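Side-chain contacts in Hydrogenase/urease maturation factor HypB (Helicobacter pylori, PDB 4LPS), which is required for nickel insertion into the metal centre of [NiFe] hydrogenase and for urease maturation, and has a low intrinsic GTPase activity essential for nickel insertion: residues C75-D80 and D118-E123; N65-K70 and R91-S96; E39-E44 and S111-A116; D164-Y169 and Q202-E207. All blocks are in the same frame, centred on the assembly; numbering follows the deposited sequence.

Contact 1: residues C75-D80 and D118-E123; sequences CVVEGD and DLLKDE. With PO4 (phosphate ion), chain I.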
loop_
_atom_site.group_PDB
_atom_site.type_symbol
_atom_site.label_atom_id
_atom_site.label_comp_id
_atom_site.label_asym_id
_atom_site.label_seq_id
_atom_site.Cartn_x
_atom_site.Cartn_y
_atom_site.Cartn_z
ATOM N N CYS A 75 4.490 11.268 1.569
ATOM C CA CYS A 75 3.683 11.839 0.499
ATOM C C CYS A 75 3.086 10.677 -0.290
ATOM O O CYS A 75 3.524 9.533 -0.145
ATOM C CB CYS A 75 4.511 12.774 -0.388
ATOM S SG CYS A 75 5.960 12.031 -1.136
ATOM N N VAL A 76 2.082 10.956 -1.112
ATOM C CA VAL A 76 1.311 9.877 -1.717
ATOM C C VAL A 76 1.206 9.983 -3.236
ATOM O O VAL A 76 1.035 11.069 -3.794
ATOM C CB VAL A 76 -0.119 9.823 -1.115
ATOM C CG1 VAL A 76 -0.938 8.710 -1.753
ATOM C CG2 VAL A 76 -0.059 9.624 0.391
ATOM N N VAL A 77 1.340 8.839 -3.897
ATOM C CA VAL A 77 0.974 8.708 -5.297
ATOM C C VAL A 77 -0.303 7.870 -5.383
ATOM O O VAL A 77 -0.327 6.716 -4.947
ATOM C CB VAL A 77 2.099 8.055 -6.122
ATOM C CG1 VAL A 77 1.572 7.593 -7.461
ATOM C CG2 VAL A 77 3.256 9.028 -6.311
ATOM N N GLU A 78 -1.364 8.457 -5.932
ATOM C CA GLU A 78 -2.675 7.807 -5.972
ATOM C C GLU A 78 -2.978 7.238 -7.344
ATOM O O GLU A 78 -2.851 7.937 -8.351
ATOM C CB GLU A 78 -3.782 8.794 -5.587
ATOM C CG GLU A 78 -3.989 8.971 -4.096
ATOM C CD GLU A 78 -4.660 7.777 -3.456
ATOM O OE1 GLU A 78 -4.709 7.731 -2.212
ATOM O OE2 GLU A 78 -5.146 6.889 -4.191
ATOM N N GLY A 79 -3.361 5.965 -7.386
ATOM C CA GLY A 79 -3.737 5.342 -8.639
ATOM C C GLY A 79 -5.225 5.063 -8.737
ATOM O O GLY A 79 -5.771 4.267 -7.971
ATOM N N ASP A 80 -5.884 5.729 -9.677
ATOM C CA ASP A 80 -7.293 5.477 -9.955
ATOM C C ASP A 80 -7.526 5.546 -11.454
ATOM O O ASP A 80 -6.693 6.074 -12.190
ATOM C CB ASP A 80 -8.200 6.468 -9.219
ATOM C CG ASP A 80 -8.356 6.130 -7.747
ATOM O OD1 ASP A 80 -8.927 5.063 -7.444
ATOM O OD2 ASP A 80 -7.917 6.931 -6.894
ATOM N N ASP A 118 8.255 13.048 -10.288
ATOM C CA ASP A 118 8.873 14.302 -10.705
ATOM C C ASP A 118 8.139 15.525 -10.152
ATOM O O ASP A 118 8.772 16.482 -9.699
ATOM C CB ASP A 118 8.939 14.376 -12.231
ATOM C CG ASP A 118 9.959 13.422 -12.816
ATOM O OD1 ASP A 118 10.764 12.865 -12.041
ATOM O OD2 ASP A 118 9.957 13.224 -14.052
ATOM N N LEU A 119 6.810 15.497 -10.202
ATOM C CA LEU A 119 5.999 16.581 -9.648
ATOM C C LEU A 119 6.222 16.734 -8.150
ATOM O O LEU A 119 6.457 17.840 -7.660
ATOM C CB LEU A 119 4.509 16.345 -9.916
ATOM C CG LEU A 119 3.998 16.393 -11.357
ATOM C CD1 LEU A 119 2.543 15.976 -11.404
ATOM C CD2 LEU A 119 4.158 17.785 -11.945
ATOM N N LEU A 120 6.142 15.620 -7.429
ATOM C CA LEU A 120 6.346 15.617 -5.986
ATOM C C LEU A 120 7.745 16.100 -5.623
ATOM O O LEU A 120 7.937 16.763 -4.602
ATOM C CB LEU A 120 6.099 14.220 -5.417
ATOM C CG LEU A 120 4.632 13.789 -5.354
ATOM C CD1 LEU A 120 4.524 12.325 -4.973
ATOM C CD2 LEU A 120 3.872 14.654 -4.364
ATOM N N LYS A 121 8.718 15.758 -6.460
ATOM C CA LYS A 121 10.080 16.233 -6.266
ATOM C C LYS A 121 10.150 17.748 -6.424
ATOM O O LYS A 121 10.686 18.444 -5.561
ATOM C CB LYS A 121 11.040 15.560 -7.248
ATOM C CG LYS A 121 12.493 15.943 -7.024
ATOM C CD LYS A 121 13.366 15.588 -8.215
ATOM C CE LYS A 121 14.820 15.924 -7.932
ATOM N NZ LYS A 121 15.662 15.827 -9.152
ATOM N N ASP A 122 9.603 18.246 -7.528
ATOM C CA ASP A 122 9.659 19.670 -7.843
ATOM C C ASP A 122 8.885 20.507 -6.829
ATOM O O ASP A 122 9.168 21.690 -6.638
ATOM C CB ASP A 122 9.121 19.920 -9.252
ATOM C CG ASP A 122 10.042 19.384 -10.333
ATOM O OD1 ASP A 122 11.207 19.058 -10.020
ATOM O OD2 ASP A 122 9.596 19.279 -11.497
ATOM N N GLU A 123 7.901 19.887 -6.188
ATOM C CA GLU A 123 7.072 20.567 -5.201
ATOM C C GLU A 123 7.733 20.562 -3.827
ATOM O O GLU A 123 7.286 21.261 -2.918
ATOM C CB GLU A 123 5.689 19.913 -5.134
ATOM C CG GLU A 123 4.793 20.242 -6.319
ATOM C CD GLU A 123 3.606 19.306 -6.437
ATOM O OE1 GLU A 123 3.428 18.441 -5.553
ATOM O OE2 GLU A 123 2.845 19.436 -7.420
HETATM P P PO4 I . 16.487 12.011 -8.527
HETATM O O1 PO4 I . 17.111 11.952 -7.156
HETATM O O2 PO4 I . 15.085 12.545 -8.399
HETATM O O3 PO4 I . 17.280 12.925 -9.428
HETATM O O4 PO4 I . 16.458 10.629 -9.128
#
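C75 and V77 of strand 74-80 touch L120 of helix 110-122 across an approach of 10.1 Å between the axes of the two short segments, which run at 154°, not far from antiparallel. A single methyl group makes the contact: CD1 of L120 reaches the strand at three places. CG2 of V77 lies 3.8 Å from L120 CD1, the two side chains crossing obliquely. The thiol of C75 approaches more loosely, SG standing 4.1 Å from the same L120 CD1. Between these two, the carbonyl O of V76 comes to 3.9 Å from L120 CD1, while V76 itself points its side chain to the other side of the sheet, onto L90. The leucine reaches inward because its CG is anti to its own carbonyl carbon (chi1 -73°). L120 also touches H98 and L132, one on each strand flanking 74-80, as expected where the helix of a beta-alpha-beta crossover, here from strand 97-101 to strand 131-135, passes over the strand between them.

K121, the next residue, leaves the helix in another direction. With its chain fully extended, K121 NZ comes to 3.3 Å from O3 of a phosphate and also meets O2, two weak hydrogen bonds to an ion that is probably from the crystallisation liquor. D118 and K121 thus point away from the strand and L120 toward it. The buried contact between C75, V77 and L120 rests on van der Waals packing, with a methyl also set against the carbonyl O of V76.

Contact 2: residues N65-K70 and R91-S96; sequences NLADFK and RKKGVS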
loop_
_atom_site.group_PDB
_atom_site.type_symbol
_atom_site.label_atom_id
_atom_site.label_comp_id
_atom_site.label_asym_id
_atom_site.label_seq_id
_atom_site.Cartn_x
_atom_site.Cartn_y
_atom_site.Cartn_z
ATOM N N ASN A 65 -5.645 8.432 8.335
ATOM C CA ASN A 65 -5.364 8.202 9.749
ATOM C C ASN A 65 -3.867 8.206 10.066
ATOM O O ASN A 65 -3.457 8.620 11.151
ATOM C CB ASN A 65 -5.993 6.882 10.198
ATOM C CG ASN A 65 -7.504 6.965 10.316
ATOM O OD1 ASN A 65 -8.054 8.025 10.613
ATOM N ND2 ASN A 65 -8.184 5.850 10.062
ATOM N N LEU A 66 -3.053 7.739 9.122
ATOM C CA LEU A 66 -1.602 7.734 9.301
ATOM C C LEU A 66 -1.037 9.155 9.338
ATOM O O LEU A 66 -0.018 9.414 9.978
ATOM C CB LEU A 66 -0.923 6.926 8.193
ATOM C CG LEU A 66 -0.938 5.399 8.325
ATOM C CD1 LEU A 66 -0.357 4.749 7.074
ATOM C CD2 LEU A 66 -0.172 4.961 9.561
ATOM N N ALA A 67 -1.699 10.070 8.639
ATOM C CA ALA A 67 -1.289 11.471 8.616
ATOM C C ALA A 67 -1.341 12.132 9.992
ATOM O O ALA A 67 -0.771 13.208 10.189
ATOM C CB ALA A 67 -2.155 12.242 7.641
ATOM N N ASP A 68 -2.026 11.497 10.939
ATOM C CA ASP A 68 -2.139 12.038 12.288
ATOM C C ASP A 68 -0.899 11.765 13.133
ATOM O O ASP A 68 -0.752 12.321 14.222
ATOM C CB ASP A 68 -3.381 11.479 12.984
ATOM C CG ASP A 68 -4.671 11.940 12.331
ATOM O OD1 ASP A 68 -4.678 13.044 11.747
ATOM O OD2 ASP A 68 -5.680 11.205 12.412
ATOM N N PHE A 69 -0.011 10.908 12.639
ATOM C CA PHE A 69 1.236 10.637 13.347
ATOM C C PHE A 69 2.347 11.528 12.799
ATOM O O PHE A 69 2.784 11.373 11.656
ATOM C CB PHE A 69 1.615 9.160 13.239
ATOM C CG PHE A 69 0.606 8.231 13.855
ATOM C CD1 PHE A 69 0.451 8.174 15.232
ATOM C CD2 PHE A 69 -0.176 7.407 13.062
ATOM C CE1 PHE A 69 -0.478 7.323 15.807
ATOM C CE2 PHE A 69 -1.104 6.551 13.629
ATOM C CZ PHE A 69 -1.254 6.510 15.003
ATOM N N LYS A 70 2.787 12.471 13.626
ATOM C CA LYS A 70 3.720 13.502 13.195
ATOM C C LYS A 70 5.110 12.934 12.937
ATOM O O LYS A 70 5.887 13.494 12.156
ATOM C CB LYS A 70 3.773 14.620 14.240
ATOM C CG LYS A 70 2.466 15.398 14.329
ATOM C CD LYS A 70 1.982 15.780 12.938
ATOM C CE LYS A 70 0.601 15.205 12.642
ATOM N NZ LYS A 70 0.135 15.592 11.280
ATOM N N ARG A 91 -5.221 15.467 0.507
ATOM C CA ARG A 91 -4.725 16.843 0.520
ATOM C C ARG A 91 -5.514 17.687 1.516
ATOM O O ARG A 91 -4.968 18.612 2.120
ATOM C CB ARG A 91 -4.773 17.462 -0.881
ATOM C CG ARG A 91 -3.709 16.897 -1.825
ATOM C CD ARG A 91 -3.659 17.609 -3.177
ATOM N NE ARG A 91 -4.866 17.422 -3.981
ATOM C CZ ARG A 91 -4.898 16.741 -5.123
ATOM N NH1 ARG A 91 -3.790 16.185 -5.596
ATOM N NH2 ARG A 91 -6.033 16.619 -5.798
ATOM N N LYS A 92 -6.797 17.374 1.669
ATOM C CA LYS A 92 -7.628 17.987 2.704
ATOM C C LYS A 92 -7.039 17.749 4.102
ATOM O O LYS A 92 -7.283 18.523 5.031
ATOM C CB LYS A 92 -9.060 17.442 2.618
ATOM C CG LYS A 92 -10.011 17.885 3.732
ATOM C CD LYS A 92 -10.145 19.402 3.807
ATOM C CE LYS A 92 -11.217 19.824 4.807
ATOM N NZ LYS A 92 -12.581 19.777 4.216
ATOM N N LYS A 93 -6.254 16.681 4.243
ATOM C CA LYS A 93 -5.627 16.347 5.521
ATOM C C LYS A 93 -4.181 16.832 5.647
ATOM O O LYS A 93 -3.506 16.518 6.629
ATOM C CB LYS A 93 -5.675 14.834 5.751
ATOM C CG LYS A 93 -7.066 14.293 6.037
ATOM C CD LYS A 93 -7.370 14.377 7.525
ATOM C CE LYS A 93 -6.416 13.507 8.319
ATOM N NZ LYS A 93 -6.633 13.608 9.788
ATOM N N GLY A 94 -3.705 17.592 4.666
ATOM C CA GLY A 94 -2.352 18.121 4.723
ATOM C C GLY A 94 -1.278 17.221 4.137
ATOM O O GLY A 94 -0.084 17.488 4.295
ATOM N N VAL A 95 -1.695 16.166 3.444
ATOM C CA VAL A 95 -0.753 15.245 2.819
ATOM C C VAL A 95 -0.508 15.603 1.363
ATOM O O VAL A 95 -1.452 15.728 0.581
ATOM C CB VAL A 95 -1.254 13.790 2.880
ATOM C CG1 VAL A 95 -0.230 12.843 2.258
ATOM C CG2 VAL A 95 -1.563 13.399 4.310
ATOM N N SER A 96 0.759 15.794 1.007
ATOM C CA SER A 96 1.117 16.002 -0.386
ATOM C C SER A 96 0.812 14.730 -1.157
ATOM O O SER A 96 1.365 13.668 -0.870
ATOM C CB SER A 96 2.590 16.381 -0.533
ATOM O OG SER A 96 2.868 17.620 0.096
#
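A67 and V95 form the inner half of this contact, and D68 and K93 the outer half. CB of A67 sits 3.6 Å from CG2 of V95, methyl against methyl. Nearer the surface, NZ of K93 donates to OD1 of D68 at 2.8 Å in a salt bridge. The ammonium comes to the syn side of the carboxylate, 19° out of its plane, and the two side chains cross at about a right angle. K93 manages this by folding at chi2 (-87°) and chi3 (-63°), which curls its chain past A67 instead of letting it run straight.

Behind these lie two backbone turns and one lysine. A67 and D68 are the two central residues of a type I turn from L66 to F69, and K70 braces it by returning NZ to the carbonyl O of A67 at 2.8 Å. On the other segment, G94, with positive phi, is the C-prime residue of a Schellman motif that ends helix 85-91 and directs the chain on to V95.

V95 also packs on F74 and V76 of strand 74-80. The contact therefore joins the C-terminal ends of helices 59-66 and 85-91, beside the beginnings of strands 74-80 and 97-101.

Contact 3: residues E39-E44 and S111-A116; sequences ERYLKE and SMIEGA. With PO4 (phosphate ion), chain I.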
loop_
_atom_site.group_PDB
_atom_site.type_symbol
_atom_site.label_atom_id
_atom_site.label_comp_id
_atom_site.label_asym_id
_atom_site.label_seq_id
_atom_site.Cartn_x
_atom_site.Cartn_y
_atom_site.Cartn_z
ATOM N N GLU A 39 16.232 3.139 -8.097
ATOM C CA GLU A 39 17.426 3.977 -8.024
ATOM C C GLU A 39 17.088 5.372 -7.507
ATOM O O GLU A 39 17.761 5.899 -6.624
ATOM C CB GLU A 39 18.101 4.091 -9.393
ATOM C CG GLU A 39 18.562 2.773 -9.990
ATOM C CD GLU A 39 19.167 2.948 -11.368
ATOM O OE1 GLU A 39 19.122 1.984 -12.160
ATOM O OE2 GLU A 39 19.685 4.049 -11.663
ATOM N N ARG A 40 16.042 5.966 -8.073
ATOM C CA ARG A 40 15.628 7.315 -7.705
ATOM C C ARG A 40 15.047 7.373 -6.296
ATOM O O ARG A 40 15.241 8.361 -5.588
ATOM C CB ARG A 40 14.614 7.854 -8.715
ATOM C CG ARG A 40 15.133 7.868 -10.148
ATOM C CD ARG A 40 14.235 8.677 -11.067
ATOM N NE ARG A 40 14.221 10.092 -10.700
ATOM C CZ ARG A 40 13.355 10.979 -11.176
ATOM N NH1 ARG A 40 13.417 12.244 -10.786
ATOM N NH2 ARG A 40 12.425 10.599 -12.040
ATOM N N TYR A 41 14.325 6.326 -5.900
ATOM C CA TYR A 41 13.772 6.250 -4.551
ATOM C C TYR A 41 14.872 6.350 -3.511
ATOM O O TYR A 41 14.768 7.100 -2.540
ATOM C CB TYR A 41 13.010 4.937 -4.331
ATOM C CG TYR A 41 11.805 4.699 -5.215
ATOM C CD1 TYR A 41 11.143 5.748 -5.830
ATOM C CD2 TYR A 41 11.318 3.414 -5.407
ATOM C CE1 TYR A 41 10.035 5.524 -6.623
ATOM C CE2 TYR A 41 10.215 3.179 -6.194
ATOM C CZ TYR A 41 9.579 4.235 -6.801
ATOM O OH TYR A 41 8.478 3.993 -7.586
ATOM N N LEU A 42 15.936 5.588 -3.739
ATOM C CA LEU A 42 17.065 5.525 -2.821
ATOM C C LEU A 42 17.860 6.827 -2.856
ATOM O O LEU A 42 18.346 7.295 -1.828
ATOM C CB LEU A 42 17.959 4.329 -3.164
ATOM C CG LEU A 42 17.247 2.969 -3.137
ATOM C CD1 LEU A 42 18.203 1.821 -3.448
ATOM C CD2 LEU A 42 16.542 2.740 -1.805
ATOM N N LYS A 43 17.997 7.396 -4.050
ATOM C CA LYS A 43 18.659 8.683 -4.222
ATOM C C LYS A 43 17.979 9.760 -3.381
ATOM O O LYS A 43 18.641 10.598 -2.771
ATOM C CB LYS A 43 18.653 9.090 -5.694
ATOM C CG LYS A 43 19.681 10.144 -6.060
ATOM C CD LYS A 43 19.931 10.146 -7.561
ATOM C CE LYS A 43 20.483 8.810 -8.036
ATOM N NZ LYS A 43 20.566 8.737 -9.523
ATOM N N GLU A 44 16.651 9.734 -3.368
ATOM C CA GLU A 44 15.866 10.710 -2.623
ATOM C C GLU A 44 15.693 10.303 -1.164
ATOM O O GLU A 44 15.021 10.997 -0.399
ATOM C CB GLU A 44 14.498 10.899 -3.278
ATOM C CG GLU A 44 14.571 11.476 -4.680
ATOM C CD GLU A 44 14.600 12.986 -4.678
ATOM O OE1 GLU A 44 14.791 13.577 -5.760
ATOM O OE2 GLU A 44 14.425 13.586 -3.595
ATOM N N SER A 111 6.415 3.076 -15.092
ATOM C CA SER A 111 6.495 4.270 -15.928
ATOM C C SER A 111 5.477 5.336 -15.511
ATOM O O SER A 111 5.703 6.528 -15.726
ATOM C CB SER A 111 6.303 3.894 -17.399
ATOM O OG SER A 111 5.077 3.213 -17.597
ATOM N N MET A 112 4.365 4.909 -14.913
ATOM C CA MET A 112 3.341 5.844 -14.446
ATOM C C MET A 112 3.791 6.607 -13.204
ATOM O O MET A 112 3.396 7.757 -12.996
ATOM C CB MET A 112 2.037 5.104 -14.130
ATOM C CG MET A 112 1.370 4.405 -15.309
ATOM S SD MET A 112 -0.096 3.500 -14.764
ATOM C CE MET A 112 -0.370 2.387 -16.149
ATOM N N ILE A 113 4.621 5.967 -12.384
ATOM C CA ILE A 113 5.101 6.580 -11.148
ATOM C C ILE A 113 6.019 7.769 -11.431
ATOM O O ILE A 113 6.048 8.734 -10.665
ATOM C CB ILE A 113 5.847 5.556 -10.264
ATOM C CG1 ILE A 113 5.045 4.255 -10.149
ATOM C CG2 ILE A 113 6.127 6.136 -8.882
ATOM C CD1 ILE A 113 3.697 4.423 -9.453
ATOM N N GLU A 114 6.757 7.695 -12.538
ATOM C CA GLU A 114 7.810 8.663 -12.838
ATOM C C GLU A 114 7.277 10.089 -12.880
ATOM O O GLU A 114 7.870 11.000 -12.298
ATOM C CB GLU A 114 8.478 8.332 -14.174
ATOM C CG GLU A 114 9.557 9.326 -14.575
ATOM C CD GLU A 114 10.229 8.975 -15.886
ATOM O OE1 GLU A 114 11.014 9.807 -16.395
ATOM O OE2 GLU A 114 9.977 7.868 -16.408
ATOM N N GLY A 115 6.159 10.272 -13.580
ATOM C CA GLY A 115 5.538 11.576 -13.715
ATOM C C GLY A 115 5.131 12.164 -12.379
ATOM O O GLY A 115 5.421 13.322 -12.088
ATOM N N ALA A 116 4.454 11.356 -11.568
ATOM C CA ALA A 116 4.019 11.781 -10.243
ATOM C C ALA A 116 5.219 12.061 -9.342
ATOM O O ALA A 116 5.214 13.016 -8.564
ATOM C CB ALA A 116 3.117 10.724 -9.618
HETATM P P PO4 I . 16.487 12.011 -8.527
HETATM O O1 PO4 I . 17.111 11.952 -7.156
HETATM O O2 PO4 I . 15.085 12.545 -8.399
HETATM O O3 PO4 I . 17.280 12.925 -9.428
HETATM O O4 PO4 I . 16.458 10.629 -9.128
#
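Y41 and I113 make the close part of this contact, R40 and E114 the loose part. The hydroxyl of Y41 is buried, and its OH lies 3.4 Å from CG2 of I113, which meets the ring system at its edge, near the ring plane. The two side chains cross at about a right angle. The same hydroxyl is hydrogen-bonded to the carbonyl O of L148, so the methyl packs against an oxygen whose polar need is met elsewhere.

Toward the surface the fit slackens. NH2 of R40 comes no nearer than 4.0 Å to CG of E114, and the guanidinium and carboxylate planes stand 89° apart. Each charge is paired with another group: E114 with K33, R40 with D118. R40 also grips a phosphate, probably from the crystallisation liquor, through two hydrogen bonds. R40 NE donates to phosphate O4 at 2.8 Å (163° at the hydrogen) and R40 NH1 to phosphate O2 at 2.9 Å (156°), a forked hold in which the phosphorus lies in the guanidinium plane. A bend at chi3 (65°) turns this edge toward the ion.

Beneath the pair, Y41 rests on L132 and I113 on I134, both in strand 131-135. Helix 29-43, which comes before strand 47-52, thus packs beside helix 110-122, whose place on the parallel sheet belongs to the layered alpha/beta architecture of P-loop GTPases such as those of the SIMIBI class.

Contact 4: residues D164-Y169 and Q202-E207; sequences DKVLKY and QKLKPE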
loop_
_atom_site.group_PDB
_atom_site.type_symbol
_atom_site.label_atom_id
_atom_site.label_comp_id
_atom_site.label_asym_id
_atom_site.label_seq_id
_atom_site.Cartn_x
_atom_site.Cartn_y
_atom_site.Cartn_z
ATOM N N ASP A 164 -12.288 -15.857 3.082
ATOM C CA ASP A 164 -11.872 -16.896 2.146
ATOM C C ASP A 164 -11.051 -16.358 0.976
ATOM O O ASP A 164 -10.677 -17.110 0.075
ATOM C CB ASP A 164 -13.103 -17.625 1.607
ATOM C CG ASP A 164 -13.980 -16.731 0.747
ATOM O OD1 ASP A 164 -14.096 -15.525 1.052
ATOM O OD2 ASP A 164 -14.554 -17.230 -0.241
ATOM N N LYS A 165 -10.752 -15.065 0.991
ATOM C CA LYS A 165 -10.245 -14.414 -0.211
ATOM C C LYS A 165 -8.774 -14.707 -0.488
ATOM O O LYS A 165 -8.316 -14.559 -1.624
ATOM C CB LYS A 165 -10.472 -12.907 -0.120
ATOM C CG LYS A 165 -11.940 -12.513 -0.230
ATOM C CD LYS A 165 -12.467 -12.820 -1.624
ATOM C CE LYS A 165 -13.942 -12.485 -1.748
ATOM N NZ LYS A 165 -14.799 -13.452 -1.004
ATOM N N VAL A 166 -8.035 -15.115 0.542
ATOM C CA VAL A 166 -6.593 -15.296 0.400
ATOM C C VAL A 166 -6.290 -16.366 -0.647
ATOM O O VAL A 166 -5.496 -16.144 -1.561
ATOM C CB VAL A 166 -5.923 -15.680 1.737
ATOM C CG1 VAL A 166 -4.470 -16.076 1.517
ATOM C CG2 VAL A 166 -6.003 -14.528 2.722
ATOM N N LEU A 167 -6.922 -17.526 -0.510
ATOM C CA LEU A 167 -6.720 -18.612 -1.463
ATOM C C LEU A 167 -7.380 -18.356 -2.820
ATOM O O LEU A 167 -7.028 -18.997 -3.813
ATOM C CB LEU A 167 -7.231 -19.933 -0.879
ATOM C CG LEU A 167 -6.386 -20.527 0.251
ATOM C CD1 LEU A 167 -6.658 -22.018 0.425
ATOM C CD2 LEU A 167 -4.910 -20.280 0.009
ATOM N N LYS A 168 -8.340 -17.434 -2.864
ATOM C CA LYS A 168 -8.988 -17.078 -4.124
ATOM C C LYS A 168 -8.120 -16.156 -4.964
ATOM O O LYS A 168 -8.229 -16.138 -6.191
ATOM C CB LYS A 168 -10.345 -16.425 -3.868
ATOM C CG LYS A 168 -11.461 -17.415 -3.573
ATOM C CD LYS A 168 -12.783 -16.694 -3.374
ATOM C CE LYS A 168 -13.935 -17.679 -3.291
ATOM N NZ LYS A 168 -15.216 -16.996 -2.957
ATOM N N TYR A 169 -7.260 -15.388 -4.301
ATOM C CA TYR A 169 -6.348 -14.507 -5.016
ATOM C C TYR A 169 -4.914 -14.732 -4.535
ATOM O O TYR A 169 -4.273 -13.811 -4.025
ATOM C CB TYR A 169 -6.774 -13.046 -4.837
ATOM C CG TYR A 169 -8.176 -12.787 -5.340
ATOM C CD1 TYR A 169 -9.283 -13.036 -4.535
ATOM C CD2 TYR A 169 -8.398 -12.349 -6.638
ATOM C CE1 TYR A 169 -10.566 -12.819 -4.994
ATOM C CE2 TYR A 169 -9.680 -12.131 -7.108
ATOM C CZ TYR A 169 -10.758 -12.368 -6.282
ATOM O OH TYR A 169 -12.035 -12.154 -6.750
ATOM N N GLN A 202 -0.576 -18.949 6.110
ATOM C CA GLN A 202 0.419 -19.908 6.576
ATOM C C GLN A 202 0.887 -20.815 5.440
ATOM O O GLN A 202 2.067 -21.147 5.343
ATOM C CB GLN A 202 -0.149 -20.755 7.717
ATOM C CG GLN A 202 -0.082 -20.087 9.081
ATOM C CD GLN A 202 1.335 -19.882 9.574
ATOM O OE1 GLN A 202 1.644 -18.862 10.191
ATOM N NE2 GLN A 202 2.203 -20.853 9.312
ATOM N N LYS A 203 -0.050 -21.213 4.585
ATOM C CA LYS A 203 0.256 -22.044 3.423
ATOM C C LYS A 203 0.980 -21.256 2.331
ATOM O O LYS A 203 1.934 -21.748 1.725
ATOM C CB LYS A 203 -1.025 -22.676 2.870
ATOM C CG LYS A 203 -1.784 -23.523 3.895
ATOM C CD LYS A 203 -2.738 -24.510 3.225
ATOM C CE LYS A 203 -4.099 -23.885 2.958
ATOM N NZ LYS A 203 -4.944 -23.845 4.184
ATOM N N LEU A 204 0.516 -20.036 2.081
ATOM C CA LEU A 204 1.009 -19.234 0.965
ATOM C C LEU A 204 2.346 -18.572 1.270
ATOM O O LEU A 204 3.310 -18.725 0.520
ATOM C CB LEU A 204 -0.016 -18.159 0.594
ATOM C CG LEU A 204 -0.840 -18.364 -0.677
ATOM C CD1 LEU A 204 -1.404 -19.770 -0.726
ATOM C CD2 LEU A 204 -1.955 -17.334 -0.753
ATOM N N LYS A 205 2.395 -17.838 2.377
ATOM C CA LYS A 205 3.548 -17.004 2.694
ATOM C C LYS A 205 3.638 -16.800 4.204
ATOM O O LYS A 205 3.247 -15.752 4.720
ATOM C CB LYS A 205 3.446 -15.662 1.965
ATOM C CG LYS A 205 4.687 -14.786 2.053
ATOM C CD LYS A 205 4.964 -14.130 0.707
ATOM C CE LYS A 205 6.190 -13.230 0.748
ATOM N NZ LYS A 205 6.026 -12.065 -0.170
ATOM N N PRO A 206 4.138 -17.821 4.918
ATOM C CA PRO A 206 4.162 -17.839 6.385
ATOM C C PRO A 206 5.045 -16.761 7.010
ATOM O O PRO A 206 4.842 -16.440 8.182
ATOM C CB PRO A 206 4.711 -19.239 6.706
ATOM C CG PRO A 206 5.465 -19.635 5.483
ATOM C CD PRO A 206 4.653 -19.080 4.357
ATOM N N GLU A 207 5.993 -16.210 6.254
ATOM C CA GLU A 207 6.886 -15.185 6.795
ATOM C C GLU A 207 6.207 -13.819 6.885
ATOM O O GLU A 207 6.682 -12.927 7.590
ATOM C CB GLU A 207 8.162 -15.071 5.954
ATOM C CG GLU A 207 7.953 -14.536 4.542
ATOM C CD GLU A 207 7.855 -15.634 3.500
ATOM O OE1 GLU A 207 7.152 -16.634 3.754
ATOM O OE2 GLU A 207 8.480 -15.493 2.427
#
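V166 and L167 meet L204 on one side of helix 165-168, while the flat groups of this segment, the Y169 ring and the D164 carboxylate, lie on another. The carbonyl O of K165 stands at the edge of the Y169 ring, in its plane. The carboxylate of D164 is held at both oxygens. NZ of K165 reaches D164 OD1 at 3.0 Å, and NZ of K168 reaches D164 OD2 at 2.8 Å; both salt bridges arrive on the syn side, 21° and 23° out of the carboxylate plane. The two bonds would restrain its rotation, and the network spans the first turn of a short, loosely hydrogen-bonded helix.

K165 also donates to the carbonyl O of E161, and with P160, E161 and F190 it is one of the residues seen around a guanosine diphosphate in this crystal. In the fold, this short helix follows strand 152-158 and lies against the last turn of helix 194-204, which leads to edge strand 210-212.

The meeting of the two is apolar. CD2 of L204 lies 3.6 Å from CG1 of V166, the two side chains running alongside but oppositely directed. The other branch, CD1 of L204, touches CD2 of L167, also at 3.6 Å, so the leucine fork is shared between two neighbours. At the exposed margin the bent K203 chain passes at roughly a right angle to L167, its CE 4.1 Å from L167 CD1. F173 of helix 170-174 touches both V166 and L204.

Overall arrangement
From the N terminus, contact 3 opens first, on helix 29-43, and closes the longest loop when the chain reaches helix 110-122. Contact 2 is nested inside that loop, tying the end of helix 59-66 to the turn after helix 85-91. Contact 1 starts on strand 74-80 and closes farther along helix 110-122, so it crosses both contact 2 and contact 3. These three form a connected cluster: V76 N and S96 O are probably hydrogen-bonded at 2.8 Å, and contacts 1 and 3 share a helix and a phosphate. Contact 4 follows in series on the opposite side of the chain's centre from each of the others, its centre about 30 to 32 Å from theirs, and joins helices 165-168 and 194-204.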